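Local coordinates for nigerythrin (Desulfovibrio vulgaris subsp. vulgaris, PDB 1YUZ), which acts in vitro as an NADH peroxidase, a homodimeric rubrerythrin-family protein that joins a diiron ferritin-like domain to a rubredoxin-like iron centre, at residues L173-G178 / D197-Y202; G27-N32 / E133-A138. All coordinates share one frame; numbering follows the deposited sequence.

Interaction 1 and interaction 2 belong to the two different domains of nigerythrin. Residues 173-178 and 197-202 meet in the rubredoxin-like domain, where C174 and C177 bind an iron(III) ion together with C189 and C192. Residues 27-32 and 133-138 meet at one end of the ferritin-like helical bundle, away from the metal sites. The centres of interactions 1 and 2 lie about 27 Å apart, and the nearest atoms of interactions 1 and 2 about 11 Å apart. Interaction 1 is the one close to the diiron site: the L173 side chain comes within about 9 Å of the iron(II) ion, and G178 O accepts a hydrogen bond from NE2 of H152, a ligand of that ion.

Interaction 1 (L173-G178 / D197-Y202); sequences LCPICG and DTFTAY. With FE (Fe (III) ion), chain H.
The F199 ring, with CG swung anti to its own carbonyl carbon (chi1 -80°), lies against the backbone of C174, whose SG extends anti to N (chi1 178°) and reaches the iron(III) ion. C174 CA sits over the middle of one ring face, 3.6 Å from the F199 centroid, a CH-pi contact. Beyond CA, the C174 side chain continues the contact, with CB 3.8 Å from F199 CZ, and the sulfur approaches the ring obliquely, 4.8 Å from C174 SG to the F199 centroid. The metal thiolate thus has an aromatic ring beside it, and F186 meets that ring edge-to-face. C174 SG and C177 SG each bind the iron at 2.3 Å; C189 and C192 complete the four-cysteine site of a rubredoxin-like fold, with C174 and C177 forming one CxxC pair. C174 SG also accepts a long hydrogen bond from I176 N within the metal-binding loop.

Just before that loop, L173 and T200 form an antiparallel, hydrogen-bonded pair that joins the C-terminal strand 200-201 to strand 171-173. Two nearly straight bonds close it: L173 N to T200 O, 2.9 Å at 176°, and T200 N to L173 O. The L173 side chain then runs obliquely across Y202, with L173 CB 3.7 Å from Y202 CE1 and CD2 near the phenol oxygen; both residues also touch helix 60-87 of the diiron domain. On the same side of the F199 ring as C174, P175 CD approaches F199 CD1 obliquely, at 4.0 Å, while T198 OG1 bonds to P195 O.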
ATOM      1  N   LEU B 173       4.070  -1.854  18.864  1.00 10.35           N
ATOM      2  CA  LEU B 173       5.342  -1.573  18.218  1.00 10.21           C
ATOM      3  C   LEU B 173       6.467  -2.368  18.859  1.00 10.20           C
ATOM      4  O   LEU B 173       6.603  -2.408  20.084  1.00 10.12           O
ATOM      5  CB  LEU B 173       5.665  -0.082  18.328  1.00  9.98           C
ATOM      6  CG  LEU B 173       7.029   0.366  17.792  1.00 10.04           C
ATOM      7  CD1 LEU B 173       7.081   0.158  16.287  1.00 10.06           C
ATOM      8  CD2 LEU B 173       7.247   1.831  18.121  1.00  9.95           C
ATOM      9  N   CYS B 174       7.282  -2.997  18.023  1.00 10.32           N
ATOM     10  CA  CYS B 174       8.406  -3.770  18.511  1.00 10.70           C
ATOM     11  C   CYS B 174       9.390  -2.838  19.226  1.00 11.14           C
ATOM     12  O   CYS B 174       9.504  -1.665  18.885  1.00 11.31           O
ATOM     13  CB  CYS B 174       9.090  -4.455  17.335  1.00 10.33           C
ATOM     14  SG  CYS B 174      10.535  -5.411  17.803  1.00  9.61           S
ATOM     15  N   PRO B 175      10.105  -3.349  20.239  1.00 11.49           N
ATOM     16  CA  PRO B 175      11.068  -2.517  20.971  1.00 11.69           C
ATOM     17  C   PRO B 175      12.328  -2.154  20.184  1.00 11.63           C
ATOM     18  O   PRO B 175      12.906  -1.085  20.393  1.00 11.91           O
ATOM     19  CB  PRO B 175      11.414  -3.371  22.191  1.00 11.93           C
ATOM     20  CG  PRO B 175      10.252  -4.280  22.341  1.00 12.43           C
ATOM     21  CD  PRO B 175       9.894  -4.630  20.930  1.00 11.80           C
ATOM     22  N   ILE B 176      12.757  -3.037  19.284  1.00 11.46           N
ATOM     23  CA  ILE B 176      13.990  -2.796  18.535  1.00 11.25           C
ATOM     24  C   ILE B 176      13.906  -2.670  17.017  1.00 11.12           C
ATOM     25  O   ILE B 176      14.923  -2.482  16.352  1.00 11.14           O
ATOM     26  CB  ILE B 176      15.046  -3.866  18.878  1.00 11.31           C
ATOM     27  CG1 ILE B 176      14.542  -5.253  18.476  1.00 11.36           C
ATOM     28  CG2 ILE B 176      15.360  -3.814  20.373  1.00 11.51           C
ATOM     29  CD1 ILE B 176      15.593  -6.339  18.619  1.00 11.30           C
ATOM     30  N   CYS B 177      12.713  -2.803  16.454  1.00 10.85           N
ATOM     31  CA  CYS B 177      12.567  -2.618  15.019  1.00 10.62           C
ATOM     32  C   CYS B 177      11.234  -1.924  14.799  1.00 10.50           C
ATOM     33  O   CYS B 177      10.476  -1.717  15.750  1.00 10.81           O
ATOM     34  CB  CYS B 177      12.674  -3.946  14.249  1.00 10.41           C
ATOM     35  SG  CYS B 177      11.193  -4.959  14.101  1.00  9.67           S
ATOM     36  N   GLY B 178      10.949  -1.556  13.561  1.00 10.50           N
ATOM     37  CA  GLY B 178       9.722  -0.837  13.286  1.00 10.15           C
ATOM     38  C   GLY B 178       8.447  -1.630  13.103  1.00  9.73           C
ATOM     39  O   GLY B 178       7.423  -1.059  12.740  1.00  9.76           O
ATOM     40  N   ASP B 197       5.267  -9.613  24.569  1.00 15.67           N
ATOM     41  CA  ASP B 197       5.281  -8.912  25.849  1.00 15.71           C
ATOM     42  C   ASP B 197       6.313  -7.788  25.958  1.00 15.36           C
ATOM     43  O   ASP B 197       6.302  -7.035  26.928  1.00 15.47           O
ATOM     44  CB  ASP B 197       5.456  -9.908  27.004  1.00 16.44           C
ATOM     45  CG  ASP B 197       6.903 -10.257  27.265  1.00 17.10           C
ATOM     46  OD1 ASP B 197       7.602 -10.639  26.309  1.00 17.72           O
ATOM     47  OD2 ASP B 197       7.339 -10.154  28.434  1.00 17.99           O
ATOM     48  N   THR B 198       7.193  -7.662  24.967  1.00 14.82           N
ATOM     49  CA  THR B 198       8.198  -6.598  24.993  1.00 14.28           C
ATOM     50  C   THR B 198       7.758  -5.391  24.164  1.00 13.89           C
ATOM     51  O   THR B 198       8.388  -4.336  24.205  1.00 13.81           O
ATOM     52  CB  THR B 198       9.565  -7.082  24.450  1.00 14.26           C
ATOM     53  OG1 THR B 198       9.459  -7.366  23.049  1.00 14.21           O
ATOM     54  CG2 THR B 198      10.015  -8.337  25.183  1.00 14.36           C
ATOM     55  N   PHE B 199       6.671  -5.552  23.418  1.00 13.50           N
ATOM     56  CA  PHE B 199       6.150  -4.482  22.571  1.00 13.22           C
ATOM     57  C   PHE B 199       5.526  -3.352  23.374  1.00 13.35           C
ATOM     58  O   PHE B 199       5.136  -3.533  24.527  1.00 13.57           O
ATOM     59  CB  PHE B 199       5.084  -5.031  21.623  1.00 12.70           C
ATOM     60  CG  PHE B 199       5.631  -5.742  20.417  1.00 12.20           C
ATOM     61  CD1 PHE B 199       6.540  -6.788  20.547  1.00 12.09           C
ATOM     62  CD2 PHE B 199       5.198  -5.385  19.144  1.00 11.94           C
ATOM     63  CE1 PHE B 199       7.006  -7.467  19.427  1.00 11.75           C
ATOM     64  CE2 PHE B 199       5.658  -6.059  18.018  1.00 11.76           C
ATOM     65  CZ  PHE B 199       6.563  -7.102  18.160  1.00 11.84           C
ATOM     66  N   THR B 200       5.427  -2.187  22.745  1.00 13.44           N
ATOM     67  CA  THR B 200       4.811  -1.026  23.371  1.00 13.64           C
ATOM     68  C   THR B 200       3.487  -0.793  22.661  1.00 13.58           C
ATOM     69  O   THR B 200       3.429  -0.746  21.431  1.00 13.48           O
ATOM     70  CB  THR B 200       5.691   0.228  23.238  1.00 13.86           C
ATOM     71  OG1 THR B 200       6.863   0.066  24.046  1.00 14.46           O
ATOM     72  CG2 THR B 200       4.933   1.469  23.695  1.00 14.03           C
ATOM     73  N   ALA B 201       2.424  -0.660  23.444  1.00 13.65           N
ATOM     74  CA  ALA B 201       1.091  -0.456  22.904  1.00 13.68           C
ATOM     75  C   ALA B 201       0.773   1.004  22.629  1.00 13.63           C
ATOM     76  O   ALA B 201       1.106   1.890  23.417  1.00 13.86           O
ATOM     77  CB  ALA B 201       0.053  -1.036  23.861  1.00 13.79           C
ATOM     78  N   TYR B 202       0.136   1.237  21.488  1.00 13.48           N
ATOM     79  CA  TYR B 202      -0.287   2.565  21.076  1.00 13.49           C
ATOM     80  C   TYR B 202      -1.800   2.523  20.887  1.00 13.70           C
ATOM     81  O   TYR B 202      -2.269   1.886  19.920  1.00 13.59           O
ATOM     82  CB  TYR B 202       0.417   2.991  19.779  1.00 13.20           C
ATOM     83  CG  TYR B 202       1.880   3.320  19.981  1.00 13.02           C
ATOM     84  CD1 TYR B 202       2.827   2.307  20.134  1.00 12.95           C
ATOM     85  CD2 TYR B 202       2.310   4.644  20.088  1.00 12.98           C
ATOM     86  CE1 TYR B 202       4.165   2.602  20.393  1.00 12.95           C
ATOM     87  CE2 TYR B 202       3.646   4.950  20.351  1.00 13.01           C
ATOM     88  CZ  TYR B 202       4.565   3.922  20.504  1.00 12.91           C
ATOM     89  OH  TYR B 202       5.877   4.209  20.795  1.00 13.13           O
ATOM     90  OXT TYR B 202      -2.504   3.100  21.743  1.00 14.25           O
TER
HETATM   91 FE    FE H 303      11.083  -6.456  15.828  1.00  8.92          FE

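Interaction 2 (G27-N32 / E133-A138); sequences GSTLEN and EGNSKA
E133 OE1 accepts two hydrogen bonds from T29, one from the backbone N at 3.0 Å and one from OG1 at 2.7 Å. The amide comes to the syn side of the carboxylate oxygen and the hydroxyl to the anti side, both from the same face and each more than 25° out of the carboxylate plane. T29 OG1 stands beside its own N (chi1 -69°), which lets one residue grip the oxygen twice. T29 opens helix 29-56, so the E133 carboxylate sits at that helix's N-terminus, where the helix dipole would probably favour its negative charge.

The same helix start carries a capping box: S28, the N-cap, accepts from E31 N through OG, and S28 N donates to E31 OE1 on its anti lone pair. N32 turns back to the preceding loop, its OD1 taking a hydrogen bond from G27 N. In this ferritin-like bundle the contact brings the start of helix 29-56 against the turn between helices 104-132 and 136-161. G134, with positive phi, ends the former of these two in a Schellman motif; N135 caps the latter, its OD1 accepting from A138 N, which approaches from above the carbonyl plane.

The other branch of T29, CG2, lies anti to the backbone N and packs on residues 135 and 138. T29 CG2 presses on A138 CB at 3.4 Å, tighter than usual for two carbons, and meets N135 ND2 at 3.6 Å. A130 of helix 104-132 touches both T29 and A138.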
ATOM      1  N   GLY B  27      25.364   7.099  -2.475  1.00 15.82           N
ATOM      2  CA  GLY B  27      26.750   7.464  -2.263  1.00 15.52           C
ATOM      3  C   GLY B  27      27.399   6.361  -1.454  1.00 15.22           C
ATOM      4  O   GLY B  27      27.006   5.199  -1.564  1.00 15.25           O
ATOM      5  N   SER B  28      28.397   6.709  -0.652  1.00 15.06           N
ATOM      6  CA  SER B  28      29.058   5.715   0.180  1.00 14.79           C
ATOM      7  C   SER B  28      28.041   5.282   1.229  1.00 14.50           C
ATOM      8  O   SER B  28      27.051   5.975   1.462  1.00 14.39           O
ATOM      9  CB  SER B  28      30.275   6.325   0.875  1.00 14.96           C
ATOM     10  OG  SER B  28      29.877   7.322   1.797  1.00 15.47           O
ATOM     11  N   THR B  29      28.278   4.143   1.864  1.00 14.16           N
ATOM     12  CA  THR B  29      27.346   3.681   2.883  1.00 13.91           C
ATOM     13  C   THR B  29      27.218   4.714   4.000  1.00 13.84           C
ATOM     14  O   THR B  29      26.134   4.913   4.545  1.00 13.66           O
ATOM     15  CB  THR B  29      27.777   2.322   3.453  1.00 13.86           C
ATOM     16  OG1 THR B  29      27.610   1.319   2.444  1.00 13.88           O
ATOM     17  CG2 THR B  29      26.936   1.956   4.668  1.00 13.78           C
ATOM     18  N   LEU B  30      28.316   5.384   4.333  1.00 13.79           N
ATOM     19  CA  LEU B  30      28.275   6.406   5.371  1.00 13.80           C
ATOM     20  C   LEU B  30      27.313   7.511   4.948  1.00 13.71           C
ATOM     21  O   LEU B  30      26.485   7.963   5.739  1.00 13.49           O
ATOM     22  CB  LEU B  30      29.664   7.006   5.603  1.00 14.11           C
ATOM     23  CG  LEU B  30      29.689   8.157   6.614  1.00 14.37           C
ATOM     24  CD1 LEU B  30      29.178   7.661   7.961  1.00 14.59           C
ATOM     25  CD2 LEU B  30      31.101   8.712   6.748  1.00 14.60           C
ATOM     26  N   GLU B  31      27.431   7.950   3.697  1.00 13.62           N
ATOM     27  CA  GLU B  31      26.558   8.993   3.176  1.00 13.68           C
ATOM     28  C   GLU B  31      25.111   8.504   3.143  1.00 13.19           C
ATOM     29  O   GLU B  31      24.189   9.258   3.454  1.00 13.19           O
ATOM     30  CB  GLU B  31      26.994   9.405   1.764  1.00 14.36           C
ATOM     31  CG  GLU B  31      28.383  10.029   1.693  1.00 15.51           C
ATOM     32  CD  GLU B  31      28.784  10.418   0.279  1.00 16.13           C
ATOM     33  OE1 GLU B  31      28.721   9.556  -0.622  1.00 16.75           O
ATOM     34  OE2 GLU B  31      29.170  11.588   0.070  1.00 16.95           O
ATOM     35  N   ASN B  32      24.915   7.240   2.775  1.00 12.71           N
ATOM     36  CA  ASN B  32      23.572   6.677   2.707  1.00 12.22           C
ATOM     37  C   ASN B  32      22.930   6.592   4.084  1.00 12.02           C
ATOM     38  O   ASN B  32      21.734   6.838   4.234  1.00 11.91           O
ATOM     39  CB  ASN B  32      23.603   5.302   2.043  1.00 12.19           C
ATOM     40  CG  ASN B  32      24.126   5.364   0.625  1.00 12.19           C
ATOM     41  OD1 ASN B  32      24.011   6.395  -0.038  1.00 12.37           O
ATOM     42  ND2 ASN B  32      24.690   4.261   0.149  1.00 12.23           N
ATOM     43  N   GLU B 133      29.903  -2.937  -0.736  1.00 14.40           N
ATOM     44  CA  GLU B 133      31.029  -2.367   0.009  1.00 14.64           C
ATOM     45  C   GLU B 133      31.407  -3.221   1.219  1.00 14.50           C
ATOM     46  O   GLU B 133      32.281  -2.845   2.000  1.00 14.46           O
ATOM     47  CB  GLU B 133      30.710  -0.946   0.488  1.00 15.15           C
ATOM     48  CG  GLU B 133      30.383   0.044  -0.617  1.00 15.98           C
ATOM     49  CD  GLU B 133      30.373   1.487  -0.132  1.00 16.41           C
ATOM     50  OE1 GLU B 133      29.842   1.754   0.968  1.00 16.69           O
ATOM     51  OE2 GLU B 133      30.893   2.362  -0.857  1.00 17.00           O
ATOM     52  N   GLY B 134      30.743  -4.359   1.376  1.00 14.31           N
ATOM     53  CA  GLY B 134      31.041  -5.247   2.487  1.00 14.38           C
ATOM     54  C   GLY B 134      30.706  -4.719   3.871  1.00 14.27           C
ATOM     55  O   GLY B 134      31.290  -5.161   4.859  1.00 14.50           O
ATOM     56  N   ASN B 135      29.773  -3.780   3.959  1.00 14.12           N
ATOM     57  CA  ASN B 135      29.393  -3.228   5.256  1.00 13.82           C
ATOM     58  C   ASN B 135      28.200  -4.015   5.798  1.00 13.72           C
ATOM     59  O   ASN B 135      27.050  -3.596   5.654  1.00 13.47           O
ATOM     60  CB  ASN B 135      29.023  -1.753   5.117  1.00 13.94           C
ATOM     61  CG  ASN B 135      28.980  -1.042   6.450  1.00 14.04           C
ATOM     62  OD1 ASN B 135      28.466  -1.574   7.434  1.00 14.14           O
ATOM     63  ND2 ASN B 135      29.515   0.173   6.489  1.00 14.28           N
ATOM     64  N   SER B 136      28.482  -5.155   6.420  1.00 13.63           N
ATOM     65  CA  SER B 136      27.442  -6.026   6.961  1.00 13.77           C
ATOM     66  C   SER B 136      26.577  -5.363   8.031  1.00 13.49           C
ATOM     67  O   SER B 136      25.381  -5.644   8.126  1.00 13.45           O
ATOM     68  CB  SER B 136      28.071  -7.303   7.527  1.00 14.17           C
ATOM     69  OG  SER B 136      28.898  -7.011   8.636  1.00 15.14           O
ATOM     70  N   LYS B 137      27.172  -4.493   8.838  1.00 13.26           N
ATOM     71  CA  LYS B 137      26.417  -3.808   9.879  1.00 13.14           C
ATOM     72  C   LYS B 137      25.338  -2.934   9.246  1.00 12.52           C
ATOM     73  O   LYS B 137      24.197  -2.903   9.708  1.00 12.37           O
ATOM     74  CB  LYS B 137      27.345  -2.948  10.741  1.00 13.84           C
ATOM     75  CG  LYS B 137      28.314  -3.754  11.600  1.00 14.94           C
ATOM     76  CD  LYS B 137      29.086  -2.867  12.569  1.00 15.81           C
ATOM     77  CE  LYS B 137      29.893  -3.709  13.547  1.00 16.38           C
ATOM     78  NZ  LYS B 137      30.612  -2.895  14.565  1.00 17.10           N
ATOM     79  N   ALA B 138      25.702  -2.234   8.177  1.00 11.91           N
ATOM     80  CA  ALA B 138      24.769  -1.367   7.473  1.00 11.44           C
ATOM     81  C   ALA B 138      23.708  -2.204   6.772  1.00 11.18           C
ATOM     82  O   ALA B 138      22.540  -1.828   6.743  1.00 10.96           O
ATOM     83  CB  ALA B 138      25.515  -0.510   6.468  1.00 11.43           C
TER